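Local atomic coordinates of general secretion pathway protein H (Vibrio cholerae, PDB entry 4DQ9), a protein that forms part of the pseudopilus tip complex of the type II secretion system, which is critical for recognising and binding secretion substrates such as toxins and proteases. Residues F13-N21 with V117-L128; L26-R34 with L45-W56. All blocks are in the same frame, centred on the assembly; numbering follows the deposited sequence.

Overall arrangement
Contact 1 packs helix 2-27 of this pseudopilin against later chain; contact 2, which begins at the end of that helix, pairs the first two strands that follow. Contact 1 is the more central, about 9 Å from its centre to that of the chain, and its chemistry across the gap is almost wholly apolar: one face of helix 13-21 against the chain entering strand 126-132. Contact 2, about 15 Å out and likewise largely buried, is a beta hairpin held by backbone hydrogen bonds, with aromatic packing, a bridging water and a sodium ion at its margin. The two meet where V117 O lies 2.8 Å from F31 N, a probable hydrogen bond, and both touch the second subunit.

Contact 1. Residues F13-N21 with V117-L128; sequences FYQRLLLLN and VLSSGEVTPFTL
The backbone N of L17 donates to F13 O over 2.8 Å, a regular helical bond between residues one turn apart, whose side chains therefore share the face of helix 13-21 turned to residues 117-128. The arrangement illustrates the pseudopilin fold, in which a long N-terminal helix lies against antiparallel sheet. Strand 126-128 runs roughly antiparallel to the helix segment, and apolar side chains meet between them.

F13 holds CG anti to the backbone N (chi1 177°), which carries its ring out to the strand. There it is approached in two ways. L128 CD2 sits over one face, 3.9 Å from the ring centroid and 23° off the normal, in a CH-pi contact. At the ring edge, F126 CZ lies near the F13 plane, 3.7 Å from F13 CE2. The F126 ring comes from the opposite direction and meets L17 as well: L17 CD2 touches its edge, 3.7 Å from F126 CZ. The other branch of L17, CD1, turns instead to V117 CG2. From outside the two segments, V143 packs on F13 and A145 on F126, so strand 141-145 adds to the apolar layer.

Beyond V117 a type I turn, L118 to G121, reverses the chain; S120 OG accepts from E122 N in an ST turn, and V123 brings its side chain back toward the helix. The two branches of V117 divide the work at this end. CG2 faces L17 CD1 and L20 CD1, whereas CG1 rests directly on helix backbone, 3.5 Å from N21 CA and also 3.5 Å from N21 N.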
loop_
_atom_site.group_PDB
_atom_site.type_symbol
_atom_site.label_atom_id
_atom_site.label_comp_id
_atom_site.label_asym_id
_atom_site.label_seq_id
_atom_site.Cartn_x
_atom_site.Cartn_y
_atom_site.Cartn_z
ATOM N N PHE A 13 -5.384 -2.421 21.167
ATOM C CA PHE A 13 -4.834 -2.762 19.840
ATOM C C PHE A 13 -5.225 -4.163 19.350
ATOM O O PHE A 13 -5.566 -4.354 18.168
ATOM C CB PHE A 13 -3.354 -2.456 19.751
ATOM C CG PHE A 13 -2.752 -2.870 18.435
ATOM C CD1 PHE A 13 -3.058 -2.113 17.337
ATOM C CD2 PHE A 13 -1.953 -3.948 18.286
ATOM C CE1 PHE A 13 -2.582 -2.501 16.057
ATOM C CE2 PHE A 13 -1.374 -4.268 17.040
ATOM C CZ PHE A 13 -1.716 -3.548 15.950
ATOM N N TYR A 14 -5.174 -5.155 20.225
ATOM C CA TYR A 14 -5.512 -6.526 19.913
ATOM C C TYR A 14 -6.922 -6.580 19.396
ATOM O O TYR A 14 -7.154 -7.215 18.376
ATOM C CB TYR A 14 -5.327 -7.377 21.118
ATOM C CG TYR A 14 -5.682 -8.795 20.980
ATOM C CD1 TYR A 14 -4.860 -9.643 20.240
ATOM C CD2 TYR A 14 -6.712 -9.336 21.768
ATOM C CE1 TYR A 14 -5.155 -10.969 20.156
ATOM C CE2 TYR A 14 -6.971 -10.667 21.734
ATOM C CZ TYR A 14 -6.198 -11.463 20.873
ATOM O OH TYR A 14 -6.377 -12.825 20.769
ATOM N N GLN A 15 -7.841 -5.915 20.080
ATOM C CA GLN A 15 -9.266 -5.962 19.732
ATOM C C GLN A 15 -9.478 -5.325 18.400
ATOM O O GLN A 15 -10.272 -5.858 17.581
ATOM C CB GLN A 15 -10.108 -5.239 20.735
ATOM C CG GLN A 15 -10.047 -5.906 22.112
ATOM C CD GLN A 15 -10.823 -5.074 23.213
ATOM O OE1 GLN A 15 -10.999 -3.853 23.118
ATOM N NE2 GLN A 15 -11.310 -5.766 24.257
ATOM N N ARG A 16 -8.695 -4.261 18.113
ATOM C CA ARG A 16 -8.886 -3.548 16.863
ATOM C C ARG A 16 -8.278 -4.328 15.708
ATOM O O ARG A 16 -8.880 -4.378 14.620
ATOM C CB ARG A 16 -8.272 -2.141 16.940
ATOM C CG ARG A 16 -9.096 -1.288 17.918
ATOM C CD ARG A 16 -8.225 -0.165 18.547
ATOM N NE ARG A 16 -9.046 0.680 19.454
ATOM C CZ ARG A 16 -9.882 1.564 18.970
ATOM N NH1 ARG A 16 -9.954 1.720 17.678
ATOM N NH2 ARG A 16 -10.619 2.364 19.760
ATOM N N LEU A 17 -7.130 -4.966 15.926
ATOM C CA LEU A 17 -6.519 -5.731 14.884
ATOM C C LEU A 17 -7.470 -6.949 14.541
ATOM O O LEU A 17 -7.664 -7.277 13.350
ATOM C CB LEU A 17 -5.203 -6.192 15.339
ATOM C CG LEU A 17 -4.447 -7.068 14.360
ATOM C CD1 LEU A 17 -4.127 -6.309 13.069
ATOM C CD2 LEU A 17 -3.167 -7.639 15.061
ATOM N N LEU A 18 -7.981 -7.616 15.559
ATOM C CA LEU A 18 -8.835 -8.787 15.349
ATOM C C LEU A 18 -10.004 -8.332 14.529
ATOM O O LEU A 18 -10.443 -9.008 13.567
ATOM C CB LEU A 18 -9.252 -9.383 16.677
ATOM C CG LEU A 18 -8.352 -10.318 17.447
ATOM C CD1 LEU A 18 -9.229 -11.089 18.554
ATOM C CD2 LEU A 18 -7.694 -11.322 16.699
ATOM N N LEU A 19 -10.583 -7.175 14.882
ATOM C CA LEU A 19 -11.761 -6.661 14.211
ATOM C C LEU A 19 -11.485 -6.419 12.737
ATOM O O LEU A 19 -12.305 -6.772 11.827
ATOM C CB LEU A 19 -12.285 -5.393 14.890
ATOM C CG LEU A 19 -13.665 -5.001 14.475
ATOM C CD1 LEU A 19 -14.480 -4.205 15.574
ATOM C CD2 LEU A 19 -13.472 -4.099 13.266
ATOM N N LEU A 20 -10.332 -5.822 12.430
ATOM C CA LEU A 20 -10.014 -5.478 11.041
ATOM C C LEU A 20 -9.762 -6.782 10.272
ATOM O O LEU A 20 -10.172 -6.824 9.103
ATOM C CB LEU A 20 -8.684 -4.753 10.897
ATOM C CG LEU A 20 -8.499 -3.257 10.887
ATOM C CD1 LEU A 20 -6.949 -2.880 10.528
ATOM C CD2 LEU A 20 -9.610 -2.466 10.206
ATOM N N ASN A 21 -9.142 -7.811 10.855
ATOM C CA ASN A 21 -8.881 -9.108 10.228
ATOM C C ASN A 21 -10.223 -9.751 9.850
ATOM O O ASN A 21 -10.460 -10.161 8.713
ATOM C CB ASN A 21 -8.040 -10.007 11.118
ATOM C CG ASN A 21 -7.907 -11.376 10.603
ATOM O OD1 ASN A 21 -7.418 -11.619 9.461
ATOM N ND2 ASN A 21 -8.253 -12.339 11.450
ATOM N N VAL A 117 -3.598 -6.054 6.205
ATOM C CA VAL A 117 -4.637 -6.914 6.773
ATOM C C VAL A 117 -5.527 -7.258 5.580
ATOM O O VAL A 117 -6.522 -6.554 5.314
ATOM C CB VAL A 117 -5.366 -6.259 7.929
ATOM C CG1 VAL A 117 -6.516 -7.213 8.545
ATOM C CG2 VAL A 117 -4.377 -5.814 9.011
ATOM N N LEU A 118 -5.110 -8.309 4.872
ATOM C CA LEU A 118 -5.667 -8.584 3.559
ATOM C C LEU A 118 -6.979 -9.459 3.631
ATOM O O LEU A 118 -7.213 -10.204 4.582
ATOM C CB LEU A 118 -4.664 -9.275 2.694
ATOM C CG LEU A 118 -3.260 -8.638 2.540
ATOM C CD1 LEU A 118 -2.349 -9.434 1.647
ATOM C CD2 LEU A 118 -3.430 -7.238 2.111
ATOM N N SER A 119 -7.765 -9.382 2.555
ATOM C CA SER A 119 -8.995 -10.123 2.404
ATOM C C SER A 119 -8.842 -11.632 2.481
ATOM O O SER A 119 -9.790 -12.344 2.832
ATOM C CB SER A 119 -9.777 -9.752 1.148
ATOM O OG SER A 119 -8.949 -10.042 0.060
ATOM N N SER A 120 -7.620 -12.101 2.206
ATOM C CA SER A 120 -7.301 -13.528 2.284
ATOM C C SER A 120 -7.205 -13.994 3.716
ATOM O O SER A 120 -7.050 -15.180 3.960
ATOM C CB SER A 120 -5.895 -13.743 1.695
ATOM O OG SER A 120 -4.911 -13.015 2.461
ATOM N N GLY A 121 -7.244 -13.092 4.678
ATOM C CA GLY A 121 -6.961 -13.449 6.068
ATOM C C GLY A 121 -5.515 -13.358 6.545
ATOM O O GLY A 121 -5.227 -13.476 7.734
ATOM N N GLU A 122 -4.587 -13.054 5.629
ATOM C CA GLU A 122 -3.171 -12.887 5.913
ATOM C C GLU A 122 -2.896 -11.532 6.534
ATOM O O GLU A 122 -3.557 -10.521 6.201
ATOM C CB GLU A 122 -2.301 -13.017 4.675
ATOM C CG GLU A 122 -2.471 -14.394 3.973
ATOM C CD GLU A 122 -1.208 -15.091 3.485
ATOM O OE1 GLU A 122 -0.243 -14.372 3.045
ATOM O OE2 GLU A 122 -1.198 -16.380 3.538
ATOM N N VAL A 123 -1.931 -11.541 7.449
ATOM C CA VAL A 123 -1.584 -10.300 8.124
ATOM C C VAL A 123 -0.065 -10.264 8.077
ATOM O O VAL A 123 0.611 -11.269 8.343
ATOM C CB VAL A 123 -2.138 -10.227 9.605
ATOM C CG1 VAL A 123 -1.592 -9.028 10.366
ATOM C CG2 VAL A 123 -3.702 -10.317 9.693
ATOM N N THR A 124 0.441 -9.071 7.847
ATOM C CA THR A 124 1.893 -8.857 7.897
ATOM C C THR A 124 2.511 -9.327 9.236
ATOM O O THR A 124 1.983 -8.957 10.291
ATOM C CB THR A 124 2.224 -7.381 7.749
ATOM O OG1 THR A 124 1.604 -6.859 6.558
ATOM C CG2 THR A 124 3.692 -7.061 7.913
ATOM N N PRO A 125 3.604 -10.171 9.195
ATOM C CA PRO A 125 4.169 -10.615 10.477
ATOM C C PRO A 125 4.778 -9.470 11.204
ATOM O O PRO A 125 5.538 -8.734 10.619
ATOM C CB PRO A 125 5.114 -11.691 10.080
ATOM C CG PRO A 125 4.664 -12.148 8.691
ATOM C CD PRO A 125 4.124 -10.956 8.048
ATOM N N PHE A 126 4.455 -9.314 12.478
ATOM C CA PHE A 126 5.010 -8.179 13.221
ATOM C C PHE A 126 4.853 -8.437 14.720
ATOM O O PHE A 126 4.056 -9.312 15.132
ATOM C CB PHE A 126 4.269 -6.844 12.850
ATOM C CG PHE A 126 2.896 -6.756 13.502
ATOM C CD1 PHE A 126 1.718 -7.437 13.022
ATOM C CD2 PHE A 126 2.735 -6.065 14.747
ATOM C CE1 PHE A 126 0.521 -7.428 13.687
ATOM C CE2 PHE A 126 1.536 -6.062 15.401
ATOM C CZ PHE A 126 0.370 -6.724 14.920
ATOM N N THR A 127 5.515 -7.576 15.512
ATOM C CA THR A 127 5.310 -7.450 16.964
ATOM C C THR A 127 5.148 -5.937 17.266
ATOM O O THR A 127 6.007 -5.173 16.776
ATOM C CB THR A 127 6.449 -8.014 17.728
ATOM O OG1 THR A 127 6.498 -9.412 17.467
ATOM C CG2 THR A 127 6.214 -7.833 19.238
ATOM N N LEU A 128 4.086 -5.567 18.002
ATOM C CA LEU A 128 3.905 -4.182 18.456
ATOM C C LEU A 128 3.965 -4.286 19.983
ATOM O O LEU A 128 3.212 -5.068 20.573
ATOM C CB LEU A 128 2.576 -3.597 18.038
ATOM C CG LEU A 128 2.434 -2.183 18.619
ATOM C CD1 LEU A 128 2.930 -1.185 17.648
ATOM C CD2 LEU A 128 0.991 -1.928 18.992
#

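Contact 2. Residues L26-R34 with L45-W56; sequences LSGQDFGVR and LQLTADKGWQKW. With NA (sodium ion), chain D.
G32 and L45 form an antiparallel hydrogen-bonded pair whose two bonds are equal in length but not in shape. L45 N reaches G32 O at 2.9 Å almost in line; G32 N reaches L45 O at 2.9 Å by a bent path, coming from above the carbonyl plane. L47 N to D30 O, 3.0 Å and nearly straight, extends the ladder past the non-hydrogen-bonded pair F31 and Q46. A water adds a polar link, accepting from D30 N and placed to donate to L47 O. The D30 carboxylate itself accepts from S119 N.

One aromatic pair and one amide pack around F31. Its ring edge points at the face of W56, centroids 4.8 Å apart and planes at 64°, with F31 CE2 standing over the indole. Q46, CG anti to the backbone N (chi1 -174°) and extended beyond, runs beside the phenyl ring in the same direction, amide and ring planes only 9° apart and its CG 3.6 Å from F31 CE2. The pairing belongs to the beta hairpin of strands 31-36 and 41-48, the two inner strands of the antiparallel sheet flanked by 54-66 and 115-117. W53 meets backbone instead, bringing the rim of its six-membered ring against the chain near G32: W53 CH2 is 3.5 Å from F31 O, while L47 CB lies over one face of the W53 indole, toward its rim.

Ionic chemistry lies at the margin. Q54 OE1 binds a sodium ion at 2.7 Å, along with a water and E110 OE2, while Q54 NE2 donates to K51 O. E110 OE1 salt-bridges R34 NH1, which also donates to P111 O.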
loop_
_atom_site.group_PDB
_atom_site.type_symbol
_atom_site.label_atom_id
_atom_site.label_comp_id
_atom_site.label_asym_id
_atom_site.label_seq_id
_atom_site.Cartn_x
_atom_site.Cartn_y
_atom_site.Cartn_z
ATOM N N LEU A 26 -14.701 -11.045 5.967
ATOM C CA LEU A 26 -16.139 -10.968 5.729
ATOM C C LEU A 26 -16.441 -10.115 4.492
ATOM O O LEU A 26 -17.343 -10.468 3.713
ATOM C CB LEU A 26 -16.875 -10.396 6.934
ATOM C CG LEU A 26 -17.056 -11.243 8.213
ATOM C CD1 LEU A 26 -17.347 -10.347 9.374
ATOM C CD2 LEU A 26 -18.127 -12.267 8.001
ATOM N N SER A 27 -15.668 -9.032 4.266
ATOM C CA SER A 27 -16.046 -7.997 3.262
ATOM C C SER A 27 -15.334 -8.166 1.971
ATOM O O SER A 27 -15.726 -7.533 0.944
ATOM C CB SER A 27 -15.761 -6.569 3.776
ATOM O OG SER A 27 -14.373 -6.305 3.848
ATOM N N GLY A 28 -14.249 -8.933 1.969
ATOM C CA GLY A 28 -13.454 -9.034 0.746
ATOM C C GLY A 28 -12.601 -7.803 0.433
ATOM O O GLY A 28 -12.093 -7.589 -0.721
ATOM N N GLN A 29 -12.468 -6.947 1.406
ATOM C CA GLN A 29 -11.727 -5.704 1.207
ATOM C C GLN A 29 -10.442 -5.786 2.046
ATOM O O GLN A 29 -10.346 -6.618 2.953
ATOM C CB GLN A 29 -12.531 -4.455 1.542
ATOM C CG GLN A 29 -13.866 -4.251 0.705
ATOM C CD GLN A 29 -13.803 -4.245 -0.898
ATOM O OE1 GLN A 29 -12.992 -3.540 -1.553
ATOM N NE2 GLN A 29 -14.734 -4.997 -1.508
ATOM N N ASP A 30 -9.435 -4.979 1.692
ATOM C CA ASP A 30 -8.136 -5.008 2.401
ATOM C C ASP A 30 -8.081 -3.787 3.332
ATOM O O ASP A 30 -8.558 -2.656 3.016
ATOM C CB ASP A 30 -6.954 -4.894 1.481
ATOM C CG ASP A 30 -6.692 -6.106 0.612
ATOM O OD1 ASP A 30 -7.196 -7.213 0.818
ATOM O OD2 ASP A 30 -5.908 -5.912 -0.348
ATOM N N PHE A 31 -7.516 -4.014 4.510
ATOM C CA PHE A 31 -7.281 -3.012 5.543
ATOM C C PHE A 31 -5.826 -2.981 5.942
ATOM O O PHE A 31 -5.040 -3.720 5.389
ATOM C CB PHE A 31 -8.207 -3.326 6.743
ATOM C CG PHE A 31 -9.668 -3.231 6.394
ATOM C CD1 PHE A 31 -10.375 -4.335 5.868
ATOM C CD2 PHE A 31 -10.378 -2.037 6.543
ATOM C CE1 PHE A 31 -11.696 -4.255 5.540
ATOM C CE2 PHE A 31 -11.699 -1.952 6.171
ATOM C CZ PHE A 31 -12.381 -3.028 5.702
ATOM N N GLY A 32 -5.467 -2.083 6.822
ATOM C CA GLY A 32 -4.100 -1.974 7.180
ATOM C C GLY A 32 -3.971 -1.172 8.473
ATOM O O GLY A 32 -4.898 -0.467 8.851
ATOM N N VAL A 33 -2.781 -1.218 9.111
ATOM C CA VAL A 33 -2.533 -0.421 10.282
ATOM C C VAL A 33 -1.229 0.363 10.024
ATOM O O VAL A 33 -0.234 -0.188 9.551
ATOM C CB VAL A 33 -2.342 -1.232 11.556
ATOM C CG1 VAL A 33 -1.937 -0.279 12.652
ATOM C CG2 VAL A 33 -3.527 -2.059 11.845
ATOM N N ARG A 34 -1.295 1.703 10.151
ATOM C CA ARG A 34 -0.100 2.557 10.123
ATOM C C ARG A 34 0.355 2.840 11.568
ATOM O O ARG A 34 -0.508 3.214 12.398
ATOM C CB ARG A 34 -0.317 3.821 9.355
ATOM C CG ARG A 34 1.069 4.464 9.174
ATOM C CD ARG A 34 1.041 5.600 8.339
ATOM N NE ARG A 34 0.352 6.632 9.104
ATOM C CZ ARG A 34 -0.810 7.175 8.795
ATOM N NH1 ARG A 34 -1.491 6.808 7.731
ATOM N NH2 ARG A 34 -1.301 8.086 9.633
ATOM N N LEU A 45 -6.701 1.755 8.524
ATOM C CA LEU A 45 -6.912 2.181 7.123
ATOM C C LEU A 45 -7.617 1.100 6.287
ATOM O O LEU A 45 -7.541 -0.099 6.569
ATOM C CB LEU A 45 -5.563 2.437 6.476
ATOM C CG LEU A 45 -4.727 3.461 7.221
ATOM C CD1 LEU A 45 -3.284 3.471 6.699
ATOM C CD2 LEU A 45 -5.325 4.860 7.117
ATOM N N GLN A 46 -8.313 1.548 5.230
ATOM C CA GLN A 46 -8.907 0.748 4.216
ATOM C C GLN A 46 -8.337 1.124 2.857
ATOM O O GLN A 46 -8.086 2.264 2.585
ATOM C CB GLN A 46 -10.394 0.913 4.195
ATOM C CG GLN A 46 -11.150 -0.037 3.220
ATOM C CD GLN A 46 -12.655 0.200 3.121
ATOM O OE1 GLN A 46 -13.134 1.327 3.310
ATOM N NE2 GLN A 46 -13.420 -0.891 2.754
ATOM N N LEU A 47 -8.089 0.118 2.037
ATOM C CA LEU A 47 -7.603 0.380 0.673
ATOM C C LEU A 47 -8.840 0.449 -0.315
ATOM O O LEU A 47 -9.734 -0.467 -0.326
ATOM C CB LEU A 47 -6.701 -0.777 0.265
ATOM C CG LEU A 47 -6.173 -0.654 -1.164
ATOM C CD1 LEU A 47 -5.432 0.616 -1.342
ATOM C CD2 LEU A 47 -5.295 -1.871 -1.527
ATOM N N THR A 48 -8.966 1.507 -1.088
ATOM C CA THR A 48 -10.027 1.583 -2.103
ATOM C C THR A 48 -9.271 1.914 -3.407
ATOM O O THR A 48 -8.181 2.542 -3.372
ATOM C CB THR A 48 -11.014 2.751 -1.833
ATOM O OG1 THR A 48 -10.220 3.948 -1.750
ATOM C CG2 THR A 48 -11.752 2.460 -0.473
ATOM N N ALA A 49 -9.840 1.506 -4.516
ATOM C CA ALA A 49 -9.194 1.714 -5.795
ATOM C C ALA A 49 -9.218 3.205 -6.127
ATOM O O ALA A 49 -8.262 3.750 -6.642
ATOM C CB ALA A 49 -9.911 0.908 -6.912
ATOM N N ASP A 50 -10.299 3.881 -5.790
ATOM C CA ASP A 50 -10.391 5.240 -6.192
ATOM C C ASP A 50 -9.721 6.244 -5.306
ATOM O O ASP A 50 -9.485 7.309 -5.758
ATOM C CB ASP A 50 -11.847 5.685 -6.527
ATOM C CG ASP A 50 -12.804 5.505 -5.410
ATOM O OD1 ASP A 50 -12.616 4.652 -4.484
ATOM O OD2 ASP A 50 -13.840 6.203 -5.538
ATOM N N LYS A 51 -9.418 5.949 -4.043
ATOM C CA LYS A 51 -8.738 6.887 -3.156
ATOM C C LYS A 51 -7.536 6.330 -2.416
ATOM O O LYS A 51 -6.906 7.054 -1.630
ATOM C CB LYS A 51 -9.741 7.395 -2.120
ATOM C CG LYS A 51 -10.938 8.134 -2.755
ATOM C CD LYS A 51 -11.917 8.592 -1.642
ATOM C CE LYS A 51 -13.021 7.541 -1.326
ATOM N NZ LYS A 51 -14.156 7.621 -2.341
ATOM N N GLY A 52 -7.150 5.101 -2.744
ATOM C CA GLY A 52 -6.025 4.425 -2.156
ATOM C C GLY A 52 -6.271 4.165 -0.678
ATOM O O GLY A 52 -7.437 3.935 -0.320
ATOM N N TRP A 53 -5.211 4.224 0.155
ATOM C CA TRP A 53 -5.394 4.040 1.615
ATOM C C TRP A 53 -6.091 5.278 2.246
ATOM O O TRP A 53 -5.647 6.437 2.091
ATOM C CB TRP A 53 -4.078 3.809 2.339
ATOM C CG TRP A 53 -3.409 2.492 1.895
ATOM C CD1 TRP A 53 -2.375 2.280 1.066
ATOM C CD2 TRP A 53 -3.796 1.183 2.348
ATOM N NE1 TRP A 53 -2.077 0.966 0.953
ATOM C CE2 TRP A 53 -2.979 0.245 1.701
ATOM C CE3 TRP A 53 -4.774 0.728 3.218
ATOM C CZ2 TRP A 53 -3.057 -1.148 2.001
ATOM C CZ3 TRP A 53 -4.858 -0.631 3.470
ATOM C CH2 TRP A 53 -4.068 -1.547 2.830
ATOM N N GLN A 54 -7.172 5.022 2.970
ATOM C CA GLN A 54 -7.879 6.075 3.685
ATOM C C GLN A 54 -8.191 5.610 5.064
ATOM O O GLN A 54 -8.327 4.407 5.289
ATOM C CB GLN A 54 -9.156 6.564 2.934
ATOM C CG GLN A 54 -8.885 7.155 1.546
ATOM C CD GLN A 54 -8.172 8.531 1.564
ATOM O OE1 GLN A 54 -8.277 9.310 2.529
ATOM N NE2 GLN A 54 -7.454 8.838 0.494
ATOM N N LYS A 55 -8.361 6.541 6.010
ATOM C CA LYS A 55 -8.846 6.100 7.310
ATOM C C LYS A 55 -10.221 5.369 7.195
ATOM O O LYS A 55 -11.120 5.789 6.433
ATOM C CB LYS A 55 -8.956 7.278 8.296
ATOM C CG LYS A 55 -7.701 7.993 8.609
ATOM C CD LYS A 55 -8.025 9.162 9.566
ATOM C CE LYS A 55 -6.779 9.918 9.857
ATOM N NZ LYS A 55 -7.220 11.137 10.622
ATOM N N TRP A 56 -10.394 4.270 7.890
ATOM C CA TRP A 56 -11.649 3.478 7.720
ATOM C C TRP A 56 -12.762 4.143 8.512
ATOM O O TRP A 56 -12.827 3.960 9.734
ATOM C CB TRP A 56 -11.412 2.026 8.151
ATOM C CG TRP A 56 -12.569 1.139 7.992
ATOM C CD1 TRP A 56 -13.489 1.175 6.973
ATOM C CD2 TRP A 56 -13.034 0.108 8.895
ATOM N NE1 TRP A 56 -14.475 0.251 7.185
ATOM C CE2 TRP A 56 -14.204 -0.437 8.339
ATOM C CE3 TRP A 56 -12.570 -0.418 10.106
ATOM C CZ2 TRP A 56 -14.895 -1.489 8.947
ATOM C CZ3 TRP A 56 -13.296 -1.462 10.704
ATOM C CH2 TRP A 56 -14.424 -1.969 10.122
HETATM NA NA NA D . -8.049 9.245 5.250
HETATM O O HOH W 1 -9.611 -3.362 -0.750
HETATM O O HOH W 2 -10.257 10.654 6.195
#